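Side-chain contacts in Slr0280 protein (Synechocystis sp., PDB 5H3K), which is of unknown function but carries a phosphodiester glycosidase domain of the NAGPA family and so may hydrolyse sugar phosphodiester linkages: residues 347-352 with 424-429; 357-362 with 416-421; 396-401 with 468-473; 432-437 with 442-447. All blocks are in the same frame, centred on the assembly; numbering follows the deposited sequence.

Contact 1. Residues 347-352 with 424-429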
loop_
_atom_site.group_PDB
_atom_site.type_symbol
_atom_site.label_atom_id
_atom_site.label_comp_id
_atom_site.label_asym_id
_atom_site.label_seq_id
_atom_site.Cartn_x
_atom_site.Cartn_y
_atom_site.Cartn_z
ATOM N N ASN A 347 -19.610 -0.215 4.190
ATOM C CA ASN A 347 -19.592 -0.243 5.662
ATOM C C ASN A 347 -18.194 -0.375 6.265
ATOM O O ASN A 347 -18.042 -0.511 7.493
ATOM C CB ASN A 347 -20.523 -1.336 6.211
ATOM C CG ASN A 347 -20.170 -2.718 5.705
ATOM O OD1 ASN A 347 -19.052 -2.954 5.234
ATOM N ND2 ASN A 347 -21.117 -3.649 5.809
ATOM N N GLN A 348 -17.186 -0.333 5.392
ATOM C CA GLN A 348 -15.769 -0.434 5.761
ATOM C C GLN A 348 -15.408 -1.708 6.530
ATOM O O GLN A 348 -14.546 -1.680 7.416
ATOM C CB GLN A 348 -15.291 0.774 6.568
ATOM C CG GLN A 348 -15.592 2.140 6.000
ATOM C CD GLN A 348 -16.231 3.012 7.068
ATOM O OE1 GLN A 348 -15.573 3.436 8.035
ATOM N NE2 GLN A 348 -17.535 3.217 6.944
ATOM N N LEU A 349 -16.037 -2.821 6.175
ATOM C CA LEU A 349 -15.717 -4.106 6.796
ATOM C C LEU A 349 -14.843 -4.996 5.905
ATOM O O LEU A 349 -15.021 -5.045 4.688
ATOM C CB LEU A 349 -16.995 -4.861 7.143
ATOM C CG LEU A 349 -17.933 -4.091 8.070
ATOM C CD1 LEU A 349 -19.138 -4.976 8.402
ATOM C CD2 LEU A 349 -17.196 -3.652 9.329
ATOM N N PRO A 350 -13.928 -5.755 6.523
ATOM C CA PRO A 350 -13.069 -6.689 5.786
ATOM C C PRO A 350 -13.832 -7.911 5.259
ATOM O O PRO A 350 -14.767 -8.412 5.897
ATOM C CB PRO A 350 -12.036 -7.112 6.841
ATOM C CG PRO A 350 -12.765 -6.964 8.158
ATOM C CD PRO A 350 -13.681 -5.787 7.981
ATOM N N LEU A 351 -13.427 -8.371 4.079
ATOM C CA LEU A 351 -13.982 -9.570 3.451
ATOM C C LEU A 351 -12.830 -10.520 3.109
ATOM O O LEU A 351 -12.309 -10.498 1.989
ATOM C CB LEU A 351 -14.719 -9.179 2.169
ATOM C CG LEU A 351 -15.893 -8.209 2.378
ATOM C CD1 LEU A 351 -16.431 -7.721 1.047
ATOM C CD2 LEU A 351 -16.994 -8.916 3.180
ATOM N N GLY A 352 -12.402 -11.337 4.069
ATOM C CA GLY A 352 -11.323 -12.287 3.822
ATOM C C GLY A 352 -10.311 -12.302 4.952
ATOM O O GLY A 352 -10.316 -11.419 5.814
ATOM N N ILE A 424 -22.776 -4.689 15.330
ATOM C CA ILE A 424 -24.067 -4.239 14.820
ATOM C C ILE A 424 -24.537 -5.272 13.814
ATOM O O ILE A 424 -23.772 -5.638 12.917
ATOM C CB ILE A 424 -23.934 -2.875 14.106
ATOM C CG1 ILE A 424 -23.434 -1.809 15.074
ATOM C CG2 ILE A 424 -25.255 -2.467 13.476
ATOM C CD1 ILE A 424 -23.102 -0.485 14.412
ATOM N N PRO A 425 -25.791 -5.757 13.948
ATOM C CA PRO A 425 -26.214 -6.875 13.091
ATOM C C PRO A 425 -26.114 -6.542 11.607
ATOM O O PRO A 425 -26.446 -5.426 11.207
ATOM C CB PRO A 425 -27.674 -7.135 13.508
ATOM C CG PRO A 425 -28.081 -5.966 14.344
ATOM C CD PRO A 425 -26.833 -5.374 14.922
ATOM N N LEU A 426 -25.643 -7.498 10.813
ATOM C CA LEU A 426 -25.423 -7.272 9.390
ATOM C C LEU A 426 -26.544 -7.865 8.556
ATOM O O LEU A 426 -26.607 -7.649 7.349
ATOM C CB LEU A 426 -24.083 -7.867 8.958
ATOM C CG LEU A 426 -22.803 -7.267 9.533
ATOM C CD1 LEU A 426 -21.596 -8.120 9.153
ATOM C CD2 LEU A 426 -22.624 -5.838 9.040
ATOM N N SER A 427 -27.419 -8.632 9.196
ATOM C CA SER A 427 -28.588 -9.201 8.524
ATOM C C SER A 427 -29.782 -9.166 9.477
ATOM O O SER A 427 -29.607 -8.961 10.681
ATOM C CB SER A 427 -28.326 -10.636 8.056
ATOM O OG SER A 427 -28.218 -11.542 9.148
ATOM N N ASP A 428 -30.989 -9.342 8.945
ATOM C CA ASP A 428 -32.183 -9.370 9.788
ATOM C C ASP A 428 -32.337 -10.714 10.490
ATOM O O ASP A 428 -31.834 -11.734 10.011
ATOM C CB ASP A 428 -33.448 -9.108 8.969
ATOM C CG ASP A 428 -33.488 -7.727 8.372
ATOM O OD1 ASP A 428 -34.289 -7.527 7.429
ATOM O OD2 ASP A 428 -32.732 -6.848 8.841
ATOM N N ASN A 429 -33.038 -10.699 11.622
ATOM C CA ASN A 429 -33.420 -11.911 12.335
ATOM C C ASN A 429 -32.228 -12.758 12.782
ATOM O O ASN A 429 -32.223 -13.979 12.621
ATOM C CB ASN A 429 -34.404 -12.735 11.494
ATOM C CG ASN A 429 -35.621 -11.928 11.067
ATOM O OD1 ASN A 429 -36.154 -11.136 11.844
ATOM N ND2 ASN A 429 -36.050 -12.110 9.823
#
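Leu349 and Leu426 point their branched ends at each other where two parts of the chain far apart in sequence meet. The first belongs to a short beta hairpin of strands 343-344 and 349-350, in which Gln348 and Leu349 together face Asn344 as a G1 beta bulge; the second sits in the loop between strands 422-423 and 430-436. The leucines meet tip to tip, with Leu349 CD1 3.6 Å from Leu426 CD2 and 4.1 Å from Leu426 CD1. Thus a single methyl of Leu349 lies against the forked end of Leu426. Both have CG trans to the carbonyl carbon, chi1 -58° in Leu349 and -65° in Leu426, which carries each fork out from its backbone toward the other.

Asn347 comes in across this pair, its side chain at about a right angle to that of Leu426. Its ND2 lies 4.2 Å from Leu426 CD2, a plain van der Waals approach, while OD1 is turned back to its own chain and closes an Asx turn. An alanine here would take away both OD1 and ND2, and Leu349 N would probably lose its side-chain acceptor, the Asx turn going with it. Trp419 also touches Leu349, and Val408 and Arg466 touch Leu426, so both leucines have further neighbours. The turn itself is held by Leu349 N donating to Asn347 OD1 at 3.2 Å, the donor sitting above the carbonyl plane, 35° out of it.

Contact 2. Residues 357-362 with 416-421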
loop_
_atom_site.group_PDB
_atom_site.type_symbol
_atom_site.label_atom_id
_atom_site.label_comp_id
_atom_site.label_asym_id
_atom_site.label_seq_id
_atom_site.Cartn_x
_atom_site.Cartn_y
_atom_site.Cartn_z
ATOM N N GLN A 357 0.478 -12.654 14.484
ATOM C CA GLN A 357 0.847 -13.236 15.781
ATOM C C GLN A 357 -0.255 -14.130 16.372
ATOM O O GLN A 357 -0.578 -14.049 17.564
ATOM C CB GLN A 357 1.325 -12.132 16.747
ATOM C CG GLN A 357 2.476 -11.313 16.131
ATOM C CD GLN A 357 3.016 -10.214 17.044
ATOM O OE1 GLN A 357 4.094 -9.670 16.803
ATOM N NE2 GLN A 357 2.270 -9.884 18.086
ATOM N N GLN A 358 -0.825 -14.969 15.505
ATOM C CA GLN A 358 -1.910 -15.907 15.819
ATOM C C GLN A 358 -3.205 -15.244 16.276
ATOM O O GLN A 358 -4.073 -15.896 16.849
ATOM C CB GLN A 358 -1.470 -16.969 16.840
ATOM C CG GLN A 358 -0.393 -17.925 16.329
ATOM C CD GLN A 358 -0.288 -19.207 17.161
ATOM O OE1 GLN A 358 -1.279 -19.699 17.707
ATOM N NE2 GLN A 358 0.916 -19.754 17.245
ATOM N N ASN A 359 -3.321 -13.951 16.021
ATOM C CA ASN A 359 -4.529 -13.190 16.330
ATOM C C ASN A 359 -5.325 -12.898 15.051
ATOM O O ASN A 359 -4.858 -12.177 14.160
ATOM C CB ASN A 359 -4.132 -11.878 17.016
ATOM C CG ASN A 359 -5.327 -11.058 17.439
ATOM O OD1 ASN A 359 -6.309 -11.590 17.964
ATOM N ND2 ASN A 359 -5.258 -9.749 17.202
ATOM N N TRP A 360 -6.533 -13.445 14.961
ATOM C CA TRP A 360 -7.335 -13.314 13.745
ATOM C C TRP A 360 -8.168 -12.044 13.740
ATOM O O TRP A 360 -9.133 -11.907 14.496
ATOM C CB TRP A 360 -8.222 -14.549 13.565
ATOM C CG TRP A 360 -7.403 -15.734 13.177
ATOM C CD1 TRP A 360 -6.591 -16.470 13.990
ATOM C CD2 TRP A 360 -7.277 -16.295 11.863
ATOM N NE1 TRP A 360 -5.971 -17.465 13.260
ATOM C CE2 TRP A 360 -6.379 -17.381 11.955
ATOM C CE3 TRP A 360 -7.831 -15.980 10.619
ATOM C CZ2 TRP A 360 -6.026 -18.163 10.841
ATOM C CZ3 TRP A 360 -7.487 -16.761 9.519
ATOM C CH2 TRP A 360 -6.602 -17.838 9.638
ATOM N N ARG A 361 -7.786 -11.113 12.881
ATOM C CA ARG A 361 -8.496 -9.847 12.758
ATOM C C ARG A 361 -9.740 -10.016 11.881
ATOM O O ARG A 361 -10.752 -9.347 12.094
ATOM C CB ARG A 361 -7.574 -8.787 12.164
ATOM C CG ARG A 361 -6.301 -8.526 12.978
ATOM C CD ARG A 361 -6.573 -7.711 14.244
ATOM N NE ARG A 361 -7.306 -6.466 13.994
ATOM C CZ ARG A 361 -6.741 -5.269 13.814
ATOM N NH1 ARG A 361 -5.415 -5.133 13.825
ATOM N NH2 ARG A 361 -7.504 -4.198 13.607
ATOM N N SER A 362 -9.653 -10.904 10.893
ATOM C CA SER A 362 -10.759 -11.163 9.979
ATOM C C SER A 362 -10.628 -12.582 9.441
ATOM O O SER A 362 -9.527 -13.031 9.167
ATOM C CB SER A 362 -10.733 -10.151 8.839
ATOM O OG SER A 362 -11.929 -10.256 8.078
ATOM N N THR A 416 -15.026 -11.632 17.965
ATOM C CA THR A 416 -14.154 -11.545 19.134
ATOM C C THR A 416 -13.758 -10.082 19.328
ATOM O O THR A 416 -14.133 -9.232 18.513
ATOM C CB THR A 416 -12.916 -12.436 18.973
ATOM O OG1 THR A 416 -11.990 -11.829 18.054
ATOM C CG2 THR A 416 -13.315 -13.816 18.485
ATOM N N PRO A 417 -13.036 -9.765 20.418
ATOM C CA PRO A 417 -12.608 -8.372 20.578
ATOM C C PRO A 417 -11.749 -7.829 19.432
ATOM O O PRO A 417 -11.679 -6.612 19.289
ATOM C CB PRO A 417 -11.795 -8.413 21.873
ATOM C CG PRO A 417 -12.475 -9.470 22.679
ATOM C CD PRO A 417 -12.872 -10.527 21.671
ATOM N N ALA A 418 -11.108 -8.695 18.645
ATOM C CA ALA A 418 -10.397 -8.225 17.446
ATOM C C ALA A 418 -11.293 -7.449 16.468
ATOM O O ALA A 418 -10.819 -6.573 15.735
ATOM C CB ALA A 418 -9.698 -9.385 16.735
ATOM N N TRP A 419 -12.586 -7.767 16.442
ATOM C CA TRP A 419 -13.540 -7.055 15.600
ATOM C C TRP A 419 -13.682 -5.605 16.043
ATOM O O TRP A 419 -13.801 -4.699 15.222
ATOM C CB TRP A 419 -14.902 -7.750 15.664
ATOM C CG TRP A 419 -16.002 -7.167 14.807
ATOM C CD1 TRP A 419 -17.093 -6.459 15.233
ATOM C CD2 TRP A 419 -16.132 -7.284 13.385
ATOM N NE1 TRP A 419 -17.888 -6.122 14.162
ATOM C CE2 TRP A 419 -17.326 -6.623 13.023
ATOM C CE3 TRP A 419 -15.355 -7.884 12.387
ATOM C CZ2 TRP A 419 -17.757 -6.545 11.689
ATOM C CZ3 TRP A 419 -15.788 -7.800 11.067
ATOM C CH2 TRP A 419 -16.974 -7.139 10.732
ATOM N N GLY A 420 -13.669 -5.399 17.356
ATOM C CA GLY A 420 -13.913 -4.095 17.939
ATOM C C GLY A 420 -14.651 -4.248 19.259
ATOM O O GLY A 420 -14.850 -5.368 19.743
ATOM N N PRO A 421 -15.030 -3.118 19.865
ATOM C CA PRO A 421 -15.791 -3.102 21.120
ATOM C C PRO A 421 -17.252 -3.507 20.946
ATOM O O PRO A 421 -17.869 -3.924 21.926
ATOM C CB PRO A 421 -15.708 -1.628 21.554
ATOM C CG PRO A 421 -14.445 -1.122 20.920
ATOM C CD PRO A 421 -14.428 -1.806 19.570
HETATM O O HOH W 1 -9.546 -12.918 17.442
HETATM O O HOH W 2 -9.864 -6.684 13.351
#
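Arg361 and Ala418 bring the two backbones within 5.3 Å, CA to CA, where the chain turns a corner at Arg361 and meets the helical-type turn of residues 417-419. Ala418 presses its methyl on the peptide of Trp360, and its closest neighbour there is a carbonyl oxygen: CB lies 3.4 Å from Trp360 O. Asn359, with CG anti to its backbone N (chi1 -177°), reaches its amide past the methyl, with OD1 4.2 Å from Ala418 CB.

The corner is a classic beta bulge, Arg361 and Ser362 both facing Val354 on the neighbouring strand of the large mixed sheet. Arg361 leaves the backbone pointing away from Ala418, then bends at chi2 and chi3 (-75° and -53°) and brings its guanidinium back. No direct hydrogen bond joins the two segments; water does the joining. One water lies in the guanidinium plane at its edge, accepting from Arg361 NE at 2.6 Å and donating to Ala418 O, also at 2.6 Å, and to Arg361 O. A second water donates to Trp360 O at 3.1 Å and hydrogen-bonds Thr416 OG1 at 2.7 Å. Beyond the water, Arg361 NH2 donates to the carbonyl of Asn315, and the Trp360 ring stacks on Trp355.

Contact 3. Residues 396-401 with 468-473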
loop_
_atom_site.group_PDB
_atom_site.type_symbol
_atom_site.label_atom_id
_atom_site.label_comp_id
_atom_site.label_asym_id
_atom_site.label_seq_id
_atom_site.Cartn_x
_atom_site.Cartn_y
_atom_site.Cartn_z
ATOM N N GLN A 396 -21.621 -31.544 23.158
ATOM C CA GLN A 396 -22.215 -31.168 21.871
ATOM C C GLN A 396 -21.260 -30.287 21.068
ATOM O O GLN A 396 -20.482 -29.517 21.639
ATOM C CB GLN A 396 -23.522 -30.398 22.069
ATOM C CG GLN A 396 -24.771 -31.243 22.277
ATOM C CD GLN A 396 -25.723 -30.614 23.281
ATOM O OE1 GLN A 396 -25.547 -30.768 24.493
ATOM N NE2 GLN A 396 -26.717 -29.887 22.793
ATOM N N ARG A 397 -21.328 -30.392 19.744
ATOM C CA ARG A 397 -20.456 -29.608 18.876
ATOM C C ARG A 397 -21.249 -28.708 17.937
ATOM O O ARG A 397 -22.273 -29.114 17.396
ATOM C CB ARG A 397 -19.560 -30.536 18.053
ATOM C CG ARG A 397 -18.563 -31.321 18.869
ATOM C CD ARG A 397 -17.749 -32.228 17.987
ATOM N NE ARG A 397 -16.345 -32.180 18.378
ATOM C CZ ARG A 397 -15.327 -32.040 17.534
ATOM N NH1 ARG A 397 -15.545 -31.948 16.227
ATOM N NH2 ARG A 397 -14.084 -31.994 18.000
ATOM N N LEU A 398 -20.765 -27.482 17.743
ATOM C CA LEU A 398 -21.286 -26.618 16.696
ATOM C C LEU A 398 -20.103 -26.203 15.828
ATOM O O LEU A 398 -18.981 -26.056 16.329
ATOM C CB LEU A 398 -21.939 -25.364 17.285
ATOM C CG LEU A 398 -23.214 -25.513 18.119
ATOM C CD1 LEU A 398 -23.589 -24.184 18.783
ATOM C CD2 LEU A 398 -24.350 -26.023 17.249
ATOM N N THR A 399 -20.340 -26.013 14.536
ATOM C CA THR A 399 -19.273 -25.540 13.657
ATOM C C THR A 399 -19.584 -24.112 13.247
ATOM O O THR A 399 -20.661 -23.830 12.721
ATOM C CB THR A 399 -19.117 -26.393 12.393
ATOM O OG1 THR A 399 -20.173 -26.080 11.478
ATOM C CG2 THR A 399 -19.154 -27.873 12.734
ATOM N N ALA A 400 -18.650 -23.207 13.519
ATOM C CA ALA A 400 -18.787 -21.826 13.082
ATOM C C ALA A 400 -17.921 -21.632 11.836
ATOM O O ALA A 400 -16.748 -22.008 11.824
ATOM C CB ALA A 400 -18.354 -20.888 14.187
ATOM N N ASN A 401 -18.497 -21.056 10.788
ATOM C CA ASN A 401 -17.783 -20.928 9.523
ATOM C C ASN A 401 -17.382 -19.502 9.151
ATOM O O ASN A 401 -16.797 -19.279 8.085
ATOM C CB ASN A 401 -18.612 -21.535 8.386
ATOM C CG ASN A 401 -18.716 -23.046 8.483
ATOM O OD1 ASN A 401 -19.815 -23.605 8.452
ATOM N ND2 ASN A 401 -17.571 -23.715 8.614
ATOM N N ASN A 468 -31.124 -19.528 11.851
ATOM C CA ASN A 468 -31.497 -20.550 12.835
ATOM C C ASN A 468 -30.733 -21.863 12.708
ATOM O O ASN A 468 -31.334 -22.935 12.598
ATOM C CB ASN A 468 -33.004 -20.826 12.775
ATOM C CG ASN A 468 -33.823 -19.632 13.206
ATOM O OD1 ASN A 468 -33.782 -19.230 14.368
ATOM N ND2 ASN A 468 -34.576 -19.058 12.275
ATOM N N GLN A 469 -29.409 -21.780 12.730
ATOM C CA GLN A 469 -28.580 -22.961 12.555
ATOM C C GLN A 469 -28.281 -23.646 13.882
ATOM O O GLN A 469 -27.728 -24.749 13.909
ATOM C CB GLN A 469 -27.280 -22.586 11.847
ATOM C CG GLN A 469 -27.504 -21.878 10.527
ATOM C CD GLN A 469 -28.216 -22.757 9.521
ATOM O OE1 GLN A 469 -27.668 -23.760 9.066
ATOM N NE2 GLN A 469 -29.445 -22.393 9.177
ATOM N N ILE A 470 -28.630 -22.978 14.979
ATOM C CA ILE A 470 -28.316 -23.496 16.309
ATOM C C ILE A 470 -29.567 -24.078 16.958
ATOM O O ILE A 470 -30.502 -23.339 17.273
ATOM C CB ILE A 470 -27.703 -22.405 17.234
ATOM C CG1 ILE A 470 -26.413 -21.842 16.622
ATOM C CG2 ILE A 470 -27.402 -22.981 18.612
ATOM C CD1 ILE A 470 -25.711 -20.793 17.480
ATOM N N PRO A 471 -29.582 -25.407 17.154
ATOM C CA PRO A 471 -30.712 -26.118 17.768
ATOM C C PRO A 471 -31.019 -25.546 19.142
ATOM O O PRO A 471 -30.098 -25.121 19.848
ATOM C CB PRO A 471 -30.192 -27.551 17.911
ATOM C CG PRO A 471 -29.098 -27.679 16.892
ATOM C CD PRO A 471 -28.463 -26.311 16.832
ATOM N N ALA A 472 -32.293 -25.532 19.520
ATOM C CA ALA A 472 -32.701 -24.966 20.801
ATOM C C ALA A 472 -32.075 -25.699 21.984
ATOM O O ALA A 472 -31.889 -26.923 21.956
ATOM C CB ALA A 472 -34.222 -24.948 20.926
ATOM N N GLY A 473 -31.722 -24.929 23.007
ATOM C CA GLY A 473 -31.241 -25.487 24.257
ATOM C C GLY A 473 -29.768 -25.848 24.289
ATOM O O GLY A 473 -29.234 -26.138 25.359
#
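Leu398 reaches from its strand into the loop 468-473 and divides its two methyls between neighbouring residues there. The inner branch makes the buried half of the contact: Leu398 CD1 lies 4.0 Å from Ile470 CG2, the two side chains crossing at about a right angle. Because CG of Leu398 stands trans to the carbonyl carbon (chi1 -66°), beside the backbone N, the fork extends toward the loop. Leu475 touches both of these residues and Ile412 packs on Ile470, adding further apolar neighbours.

Strand 397-403 belongs to the large mixed beta sheet, running antiparallel to 379-392 and parallel to 411-415, and Leu398 is on the side of it that the loop covers. Arg397 and Thr399 turn the other way, to the exposed face, where they lie along Ile389 of strand 379-392. The loop begins just beyond strand 460-466 and is pinned at its start by Asp465, whose two carboxylate oxygens accept from the backbone N of Gln469 and of Ile470.

Toward solvent the packing thins out. Pro471 is exposed, and its ring slides past the outer branch of Leu398 in the opposite direction, with CD 4.1 Å from Leu398 CD2.

Contact 4. Residues 432-437 with 442-447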
loop_
_atom_site.group_PDB
_atom_site.type_symbol
_atom_site.label_atom_id
_atom_site.label_comp_id
_atom_site.label_asym_id
_atom_site.label_seq_id
_atom_site.Cartn_x
_atom_site.Cartn_y
_atom_site.Cartn_z
ATOM N N VAL A 432 -28.142 -13.687 18.914
ATOM C CA VAL A 432 -26.811 -13.539 19.500
ATOM C C VAL A 432 -26.705 -14.258 20.839
ATOM O O VAL A 432 -27.626 -14.197 21.665
ATOM C CB VAL A 432 -26.378 -12.052 19.641
ATOM C CG1 VAL A 432 -27.359 -11.269 20.500
ATOM C CG2 VAL A 432 -24.942 -11.944 20.218
ATOM N N TYR A 433 -25.577 -14.942 21.043
ATOM C CA TYR A 433 -25.253 -15.545 22.329
ATOM C C TYR A 433 -24.008 -14.862 22.851
ATOM O O TYR A 433 -22.968 -14.848 22.173
ATOM C CB TYR A 433 -25.009 -17.048 22.174
ATOM C CG TYR A 433 -26.191 -17.778 21.576
ATOM C CD1 TYR A 433 -27.094 -18.463 22.382
ATOM C CD2 TYR A 433 -26.421 -17.770 20.203
ATOM C CE1 TYR A 433 -28.188 -19.130 21.830
ATOM C CE2 TYR A 433 -27.513 -18.428 19.642
ATOM C CZ TYR A 433 -28.389 -19.106 20.461
ATOM O OH TYR A 433 -29.459 -19.762 19.896
ATOM N N VAL A 434 -24.119 -14.274 24.040
ATOM C CA VAL A 434 -23.001 -13.573 24.652
ATOM C C VAL A 434 -22.165 -14.563 25.461
ATOM O O VAL A 434 -22.699 -15.301 26.296
ATOM C CB VAL A 434 -23.480 -12.425 25.562
ATOM C CG1 VAL A 434 -22.292 -11.665 26.117
ATOM C CG2 VAL A 434 -24.397 -11.489 24.795
ATOM N N VAL A 435 -20.860 -14.593 25.198
ATOM C CA VAL A 435 -19.946 -15.478 25.918
ATOM C C VAL A 435 -18.946 -14.635 26.709
ATOM O O VAL A 435 -18.331 -13.710 26.170
ATOM C CB VAL A 435 -19.209 -16.442 24.957
ATOM C CG1 VAL A 435 -18.322 -17.397 25.742
ATOM C CG2 VAL A 435 -20.215 -17.223 24.109
ATOM N N GLN A 436 -18.819 -14.923 28.001
ATOM C CA GLN A 436 -17.854 -14.233 28.851
ATOM C C GLN A 436 -17.110 -15.269 29.652
ATOM O O GLN A 436 -17.728 -16.113 30.287
ATOM C CB GLN A 436 -18.553 -13.259 29.798
ATOM C CG GLN A 436 -19.297 -12.138 29.112
ATOM C CD GLN A 436 -19.980 -11.200 30.093
ATOM O OE1 GLN A 436 -21.192 -11.287 30.321
ATOM N NE2 GLN A 436 -19.205 -10.295 30.678
ATOM N N ASN A 437 -15.785 -15.230 29.593
ATOM C CA ASN A 437 -14.959 -16.197 30.309
ATOM C C ASN A 437 -15.405 -17.634 30.045
ATOM O O ASN A 437 -15.573 -18.428 30.978
ATOM C CB ASN A 437 -14.960 -15.912 31.813
ATOM C CG ASN A 437 -13.788 -16.558 32.517
ATOM O OD1 ASN A 437 -12.695 -16.658 31.954
ATOM N ND2 ASN A 437 -14.010 -17.019 33.746
ATOM N N ALA A 442 -25.864 -14.682 28.099
ATOM C CA ALA A 442 -27.110 -14.103 27.601
ATOM C C ALA A 442 -27.417 -14.558 26.178
ATOM O O ALA A 442 -26.519 -14.994 25.459
ATOM C CB ALA A 442 -27.055 -12.572 27.682
ATOM N N GLN A 443 -28.690 -14.488 25.795
ATOM C CA GLN A 443 -29.117 -14.706 24.412
ATOM C C GLN A 443 -30.151 -13.637 24.078
ATOM O O GLN A 443 -31.038 -13.364 24.894
ATOM C CB GLN A 443 -29.730 -16.099 24.218
ATOM C CG GLN A 443 -30.460 -16.286 22.877
ATOM C CD GLN A 443 -31.098 -17.664 22.721
ATOM O OE1 GLN A 443 -31.046 -18.491 23.631
ATOM N NE2 GLN A 443 -31.709 -17.912 21.559
ATOM N N TYR A 444 -30.023 -13.019 22.902
ATOM C CA TYR A 444 -30.973 -11.999 22.451
ATOM C C TYR A 444 -31.245 -12.131 20.963
ATOM O O TYR A 444 -30.365 -12.537 20.200
ATOM C CB TYR A 444 -30.426 -10.587 22.660
ATOM C CG TYR A 444 -29.943 -10.256 24.038
ATOM C CD1 TYR A 444 -30.838 -10.030 25.076
ATOM C CD2 TYR A 444 -28.590 -10.116 24.296
ATOM C CE1 TYR A 444 -30.389 -9.705 26.346
ATOM C CE2 TYR A 444 -28.130 -9.789 25.560
ATOM C CZ TYR A 444 -29.033 -9.586 26.583
ATOM O OH TYR A 444 -28.563 -9.259 27.839
ATOM N N PRO A 445 -32.460 -11.748 20.534
ATOM C CA PRO A 445 -32.715 -11.610 19.100
ATOM C C PRO A 445 -32.173 -10.267 18.628
ATOM O O PRO A 445 -32.192 -9.299 19.392
ATOM C CB PRO A 445 -34.242 -11.616 19.024
ATOM C CG PRO A 445 -34.664 -10.972 20.329
ATOM C CD PRO A 445 -33.659 -11.454 21.346
ATOM N N LEU A 446 -31.651 -10.224 17.406
ATOM C CA LEU A 446 -31.272 -8.968 16.772
ATOM C C LEU A 446 -32.074 -8.911 15.483
ATOM O O LEU A 446 -31.623 -9.412 14.446
ATOM C CB LEU A 446 -29.772 -8.936 16.465
ATOM C CG LEU A 446 -28.821 -9.055 17.646
ATOM C CD1 LEU A 446 -27.369 -9.179 17.154
ATOM C CD2 LEU A 446 -28.983 -7.864 18.571
ATOM N N PRO A 447 -33.279 -8.319 15.543
ATOM C CA PRO A 447 -34.233 -8.500 14.447
ATOM C C PRO A 447 -33.871 -7.713 13.194
ATOM O O PRO A 447 -34.195 -8.155 12.098
ATOM C CB PRO A 447 -35.534 -7.952 15.036
ATOM C CG PRO A 447 -35.082 -6.892 15.986
ATOM C CD PRO A 447 -33.794 -7.405 16.579
#
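Val432, Tyr433 and Val434 pair with Tyr444, Gln443 and Ala442 in the beta hairpin of strands 430-436 and 439-446, the strand segments antiparallel, their N-to-C directions 155° apart in angle and their axes 4.7 Å from each other at the closest. Val432 N donates almost straight to Tyr444 O at 2.8 Å and Tyr444 N returns a bond to Val432 O, so this is a hydrogen-bonded pair; Val434 N to Ala442 O, at 2.9 Å, ties the next one.

Between them Tyr433 and Gln443 form the non-hydrogen-bonded pair, their side chains lying side by side and pointing the same way. The methylene CG of Gln443 sits off-centre over the Tyr433 ring, 4.3 Å from its centroid, in a CH-pi contact, while the amide is turned 37° from the ring plane, with CD 3.4 Å from Tyr433 CE1. Gln443 NE2 goes on to Gln431 OE1, its hydrogen-bond partner. With an alanine in place of Tyr433, the Gln443 methylenes would lose their ring and would probably be held chiefly by the bond to Gln431.

The other face, with Val432, Val434, Ala442 and Tyr444, is mostly apolar. Val432 CG1, placed between its own N and carbonyl carbon (chi1 58°), lies at the edge of the Tyr444 ring, near its plane, and 3.8 Å from Tyr444 CB. The same methyl is 3.9 Å from Leu446 CG. Farther along, Val434 CG2 packs 4.1 Å from Ala442 CB. Met454 touches Val432, Val434, Tyr444 and Leu446 on this face, while strand 460-466 flanks the hairpin on the side of 430-436.

In the fold
From the N terminus, segments 347-352, 357-362 and 396-401 come first, before any loop has closed. Contact 2 closes at 416-421 and contact 1 soon after at 424-429, so the loop of contact 2 falls within that of contact 1; a hydrogen bond from Ser362 OG to Gly352 O joins the two. The hairpin of contact 4 follows, joined to contact 1 by a backbone hydrogen bond between Asn429 and Pro447. Contact 3 closes last, at 468-473, enclosing contact 4 and crossing contacts 1 and 2; Ile470 touches Tyr433 there. Contacts 2, 3 and 4 all reach the large mixed sheet, while contact 1 ties the small 343-350 hairpin to one of its loops.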